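Local atomic coordinates of malate dehydrogenase (Porphyromonas gingivalis, PDB entry 3FI9), a protein that probably catalyses the NAD-dependent interconversion of malate and oxaloacetate. Residues A[267-279]-A[300-314]. Residues are numbered along the deposited sequence; the frame is centred on the assembly and turned at random.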
# COMPACT_ATOMS: atom_id res chain seq x y z
N VAL A 267 5.05 -21.99 29.97
CA VAL A 267 6.00 -21.98 31.08
C VAL A 267 5.23 -21.90 32.38
O VAL A 267 4.04 -21.61 32.40
CB VAL A 267 6.95 -20.79 30.98
CG1 VAL A 267 7.68 -20.81 29.63
CG2 VAL A 267 6.15 -19.47 31.14
N PRO A 268 5.91 -22.19 33.50
CA PRO A 268 5.13 -22.13 34.74
C PRO A 268 4.42 -20.79 34.88
O PRO A 268 5.04 -19.76 34.63
CB PRO A 268 6.22 -22.28 35.83
CG PRO A 268 7.29 -23.12 35.14
CD PRO A 268 7.31 -22.61 33.72
N GLY A 269 3.15 -20.78 35.26
CA GLY A 269 2.38 -19.54 35.44
C GLY A 269 1.67 -19.06 34.18
O GLY A 269 0.68 -18.32 34.24
N PHE A 270 2.17 -19.49 33.03
CA PHE A 270 1.58 -19.10 31.73
C PHE A 270 1.56 -20.34 30.80
O PHE A 270 2.31 -20.42 29.85
CB PHE A 270 2.44 -17.99 31.14
CG PHE A 270 2.44 -16.74 31.98
CD1 PHE A 270 1.40 -15.83 31.88
CD2 PHE A 270 3.47 -16.49 32.91
CE1 PHE A 270 1.40 -14.67 32.66
CE2 PHE A 270 3.47 -15.31 33.71
CZ PHE A 270 2.43 -14.41 33.57
N GLU A 271 0.72 -21.33 31.11
CA GLU A 271 0.85 -22.61 30.44
C GLU A 271 0.01 -22.67 29.18
O GLU A 271 -1.11 -22.16 29.16
CB GLU A 271 0.40 -23.71 31.42
CG GLU A 271 1.24 -23.74 32.71
CD GLU A 271 0.74 -22.82 33.82
OE1 GLU A 271 -0.22 -22.00 33.62
OE2 GLU A 271 1.34 -22.91 34.92
N HIS A 272 0.53 -23.33 28.12
CA HIS A 272 -0.34 -23.77 26.99
C HIS A 272 -1.18 -22.68 26.38
O HIS A 272 -2.42 -22.74 26.40
CB HIS A 272 -1.28 -24.89 27.46
CG HIS A 272 -0.55 -26.09 27.97
ND1 HIS A 272 -0.64 -26.52 29.28
CD2 HIS A 272 0.34 -26.91 27.36
CE1 HIS A 272 0.15 -27.57 29.45
NE2 HIS A 272 0.76 -27.83 28.30
N ILE A 273 -0.51 -21.67 25.82
CA ILE A 273 -1.26 -20.50 25.37
C ILE A 273 -0.54 -19.81 24.24
O ILE A 273 0.65 -20.06 24.01
CB ILE A 273 -1.46 -19.50 26.57
CG1 ILE A 273 -2.62 -18.55 26.30
CG2 ILE A 273 -0.14 -18.75 26.89
CD1 ILE A 273 -4.00 -19.26 26.42
N MET A 274 -1.24 -18.93 23.53
CA MET A 274 -0.53 -18.00 22.58
C MET A 274 -0.79 -16.59 23.11
O MET A 274 -1.95 -16.23 23.34
CB MET A 274 -1.16 -18.03 21.19
CG MET A 274 -1.26 -19.39 20.54
SD MET A 274 0.27 -19.73 19.59
CE MET A 274 0.15 -18.33 18.45
N MET A 275 0.28 -15.80 23.27
CA MET A 275 0.21 -14.45 23.83
C MET A 275 1.15 -13.54 23.05
O MET A 275 2.16 -14.03 22.56
CB MET A 275 0.73 -14.43 25.29
CG MET A 275 -0.31 -14.79 26.30
SD MET A 275 0.22 -14.40 27.97
CE MET A 275 1.72 -15.28 28.04
N ALA A 276 0.85 -12.23 23.01
CA ALA A 276 1.80 -11.20 22.58
C ALA A 276 2.95 -11.18 23.58
O ALA A 276 2.70 -11.10 24.80
CB ALA A 276 1.12 -9.79 22.52
N MET A 277 4.17 -11.29 23.08
CA MET A 277 5.35 -11.47 23.90
C MET A 277 6.49 -10.61 23.37
O MET A 277 6.41 -10.04 22.29
CB MET A 277 5.77 -12.95 23.91
CG MET A 277 4.89 -13.86 24.78
SD MET A 277 5.42 -13.85 26.56
CE MET A 277 4.79 -12.30 27.09
N GLU A 278 7.58 -10.55 24.13
CA GLU A 278 8.80 -9.90 23.62
C GLU A 278 9.56 -10.87 22.74
O GLU A 278 10.39 -11.66 23.22
CB GLU A 278 9.68 -9.39 24.76
CG GLU A 278 10.89 -8.56 24.31
CD GLU A 278 10.51 -7.28 23.59
OE1 GLU A 278 9.38 -6.77 23.77
OE2 GLU A 278 11.35 -6.74 22.86
N THR A 279 9.30 -10.77 21.45
CA THR A 279 9.71 -11.78 20.50
C THR A 279 10.76 -11.24 19.56
O THR A 279 10.86 -10.02 19.37
CB THR A 279 8.51 -12.21 19.64
OG1 THR A 279 7.66 -11.07 19.38
CG2 THR A 279 7.72 -13.28 20.34
N ARG A 300 3.89 -7.88 35.57
CA ARG A 300 3.72 -9.34 35.39
C ARG A 300 2.37 -9.82 35.95
O ARG A 300 1.74 -10.74 35.40
CB ARG A 300 4.89 -10.12 35.99
CG ARG A 300 6.17 -9.90 35.16
CD ARG A 300 7.27 -10.82 35.59
NE ARG A 300 7.77 -10.56 36.94
CZ ARG A 300 8.68 -9.65 37.26
NH1 ARG A 300 9.22 -8.86 36.33
NH2 ARG A 300 9.07 -9.55 38.52
N ALA A 301 1.90 -9.16 37.01
CA ALA A 301 0.56 -9.53 37.54
C ALA A 301 -0.55 -9.11 36.59
O ALA A 301 -1.60 -9.78 36.48
CB ALA A 301 0.36 -8.93 38.95
N ALA A 302 -0.36 -7.98 35.92
CA ALA A 302 -1.34 -7.56 34.93
C ALA A 302 -1.33 -8.55 33.77
O ALA A 302 -2.39 -8.91 33.23
CB ALA A 302 -1.00 -6.11 34.43
N LEU A 303 -0.13 -8.99 33.39
CA LEU A 303 0.06 -10.01 32.34
C LEU A 303 -0.63 -11.34 32.72
O LEU A 303 -1.25 -11.99 31.88
CB LEU A 303 1.56 -10.24 32.08
CG LEU A 303 1.92 -11.18 30.92
CD1 LEU A 303 1.34 -10.66 29.61
CD2 LEU A 303 3.42 -11.39 30.76
N LYS A 304 -0.53 -11.71 33.99
CA LYS A 304 -1.21 -12.92 34.49
C LYS A 304 -2.73 -12.77 34.37
O LYS A 304 -3.42 -13.71 33.97
CB LYS A 304 -0.79 -13.18 35.95
CG LYS A 304 -1.45 -14.38 36.63
CD LYS A 304 -1.32 -15.65 35.76
CE LYS A 304 -1.75 -16.90 36.55
NZ LYS A 304 -1.57 -18.17 35.79
N GLU A 305 -3.26 -11.59 34.69
CA GLU A 305 -4.67 -11.28 34.49
C GLU A 305 -5.11 -11.50 33.03
O GLU A 305 -6.14 -12.12 32.76
CB GLU A 305 -4.90 -9.79 34.79
CG GLU A 305 -5.06 -9.43 36.22
CD GLU A 305 -6.52 -9.46 36.63
OE1 GLU A 305 -6.98 -10.53 37.09
OE2 GLU A 305 -7.21 -8.41 36.51
N SER A 306 -4.36 -10.92 32.09
CA SER A 306 -4.59 -11.12 30.67
C SER A 306 -4.50 -12.64 30.32
O SER A 306 -5.38 -13.23 29.63
CB SER A 306 -3.57 -10.28 29.88
OG SER A 306 -3.71 -10.44 28.49
N TYR A 307 -3.46 -13.29 30.85
CA TYR A 307 -3.29 -14.74 30.66
C TYR A 307 -4.59 -15.47 31.07
O TYR A 307 -5.09 -16.31 30.33
CB TYR A 307 -2.07 -15.32 31.40
CG TYR A 307 -2.10 -16.84 31.36
CD1 TYR A 307 -1.58 -17.55 30.27
CD2 TYR A 307 -2.76 -17.56 32.36
CE1 TYR A 307 -1.68 -18.97 30.21
CE2 TYR A 307 -2.88 -18.95 32.31
CZ TYR A 307 -2.33 -19.64 31.25
OH TYR A 307 -2.47 -21.01 31.22
N SER A 308 -5.17 -15.13 32.23
CA SER A 308 -6.36 -15.84 32.73
C SER A 308 -7.57 -15.73 31.80
O SER A 308 -8.36 -16.69 31.66
CB SER A 308 -6.72 -15.37 34.14
OG SER A 308 -5.59 -15.59 35.01
N HIS A 309 -7.75 -14.57 31.18
CA HIS A 309 -8.84 -14.42 30.23
C HIS A 309 -8.57 -15.25 28.97
O HIS A 309 -9.49 -15.86 28.39
CB HIS A 309 -9.01 -12.96 29.86
CG HIS A 309 -10.18 -12.69 28.97
ND1 HIS A 309 -10.16 -12.99 27.62
CD2 HIS A 309 -11.39 -12.15 29.23
CE1 HIS A 309 -11.32 -12.64 27.09
NE2 HIS A 309 -12.09 -12.13 28.04
N LEU A 310 -7.31 -15.28 28.54
CA LEU A 310 -6.96 -16.04 27.33
C LEU A 310 -7.18 -17.54 27.55
O LEU A 310 -7.67 -18.25 26.65
CB LEU A 310 -5.49 -15.79 26.93
CG LEU A 310 -5.22 -14.34 26.49
CD1 LEU A 310 -3.75 -14.18 26.05
CD2 LEU A 310 -6.16 -13.92 25.38
N ALA A 311 -6.80 -18.01 28.74
CA ALA A 311 -6.93 -19.40 29.14
C ALA A 311 -8.39 -19.81 29.21
O ALA A 311 -8.76 -20.91 28.79
CB ALA A 311 -6.22 -19.62 30.49
N LYS A 312 -9.25 -18.92 29.68
CA LYS A 312 -10.68 -19.23 29.61
C LYS A 312 -11.22 -19.39 28.19
O LYS A 312 -12.04 -20.29 27.93
CB LYS A 312 -11.51 -18.21 30.38
CG LYS A 312 -11.35 -18.42 31.88
CD LYS A 312 -11.99 -17.28 32.65
CE LYS A 312 -13.37 -16.99 32.14
NZ LYS A 312 -14.16 -16.30 33.22
N LEU A 313 -10.75 -18.55 27.26
CA LEU A 313 -11.20 -18.66 25.87
C LEU A 313 -10.65 -19.95 25.22
O LEU A 313 -11.37 -20.65 24.50
CB LEU A 313 -10.74 -17.44 25.04
CG LEU A 313 -11.55 -17.18 23.76
CD1 LEU A 313 -13.03 -16.91 24.13
CD2 LEU A 313 -10.98 -16.03 22.95
N ARG A 314 -9.39 -20.26 25.48
CA ARG A 314 -8.81 -21.52 25.02
C ARG A 314 -9.67 -22.70 25.47
O ARG A 314 -9.95 -23.59 24.68
CB ARG A 314 -7.40 -21.70 25.57
CG ARG A 314 -6.75 -23.03 25.26
CD ARG A 314 -5.64 -23.30 26.30
NE ARG A 314 -6.19 -23.42 27.66
CZ ARG A 314 -5.48 -23.21 28.78
NH1 ARG A 314 -4.21 -22.90 28.69
NH2 ARG A 314 -6.04 -23.33 29.98
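Phe270 and Tyr307 form an offset edge-to-face pair, with the edge of Phe270 toward the face of Tyr307. Their planes stand at 87°. The contact lies in the alpha/beta C-terminal domain of the lactate/malate dehydrogenase fold, where helix 297-319 packs against strand 273-277 and against the type II turn from Val267 to Phe270 and the short strand 270-271 that precede it. A chi1 of 170°, with CG opposite the backbone N, directs the Tyr307 ring at strand 270-271, and Phe270 CA makes a CH-pi contact 3.9 Å from its ring centroid. Ile273 CG2 meets the ring edge at Tyr307 CE1. Ile273 CD1 lies 3.8 Å from Leu310 CB, and Met275 CG is 3.5 Å from Leu310 CD1. Leu303 CG meets Phe270 CE1, and Leu303 CD2 meets Met277 CE.

Polar groups of the helix bond to the carbonyls of Gly269, Glu271 and His272. Tyr307 OH donates to Glu271 O at 2.7 Å, in the carbonyl plane and on a lone pair. Lys304, bent at chi2, passes Phe270, and its NZ donates a hydrogen bond to Gly269 O at 2.7 Å. That oxygen also lies over the Tyr307 ring face. Where the chain turns at His272, Arg314 NH1 donates a hydrogen bond to His272 O at 2.9 Å. This oxygen lies in the guanidinium plane, but NH1 sits 42° out of the carbonyl plane.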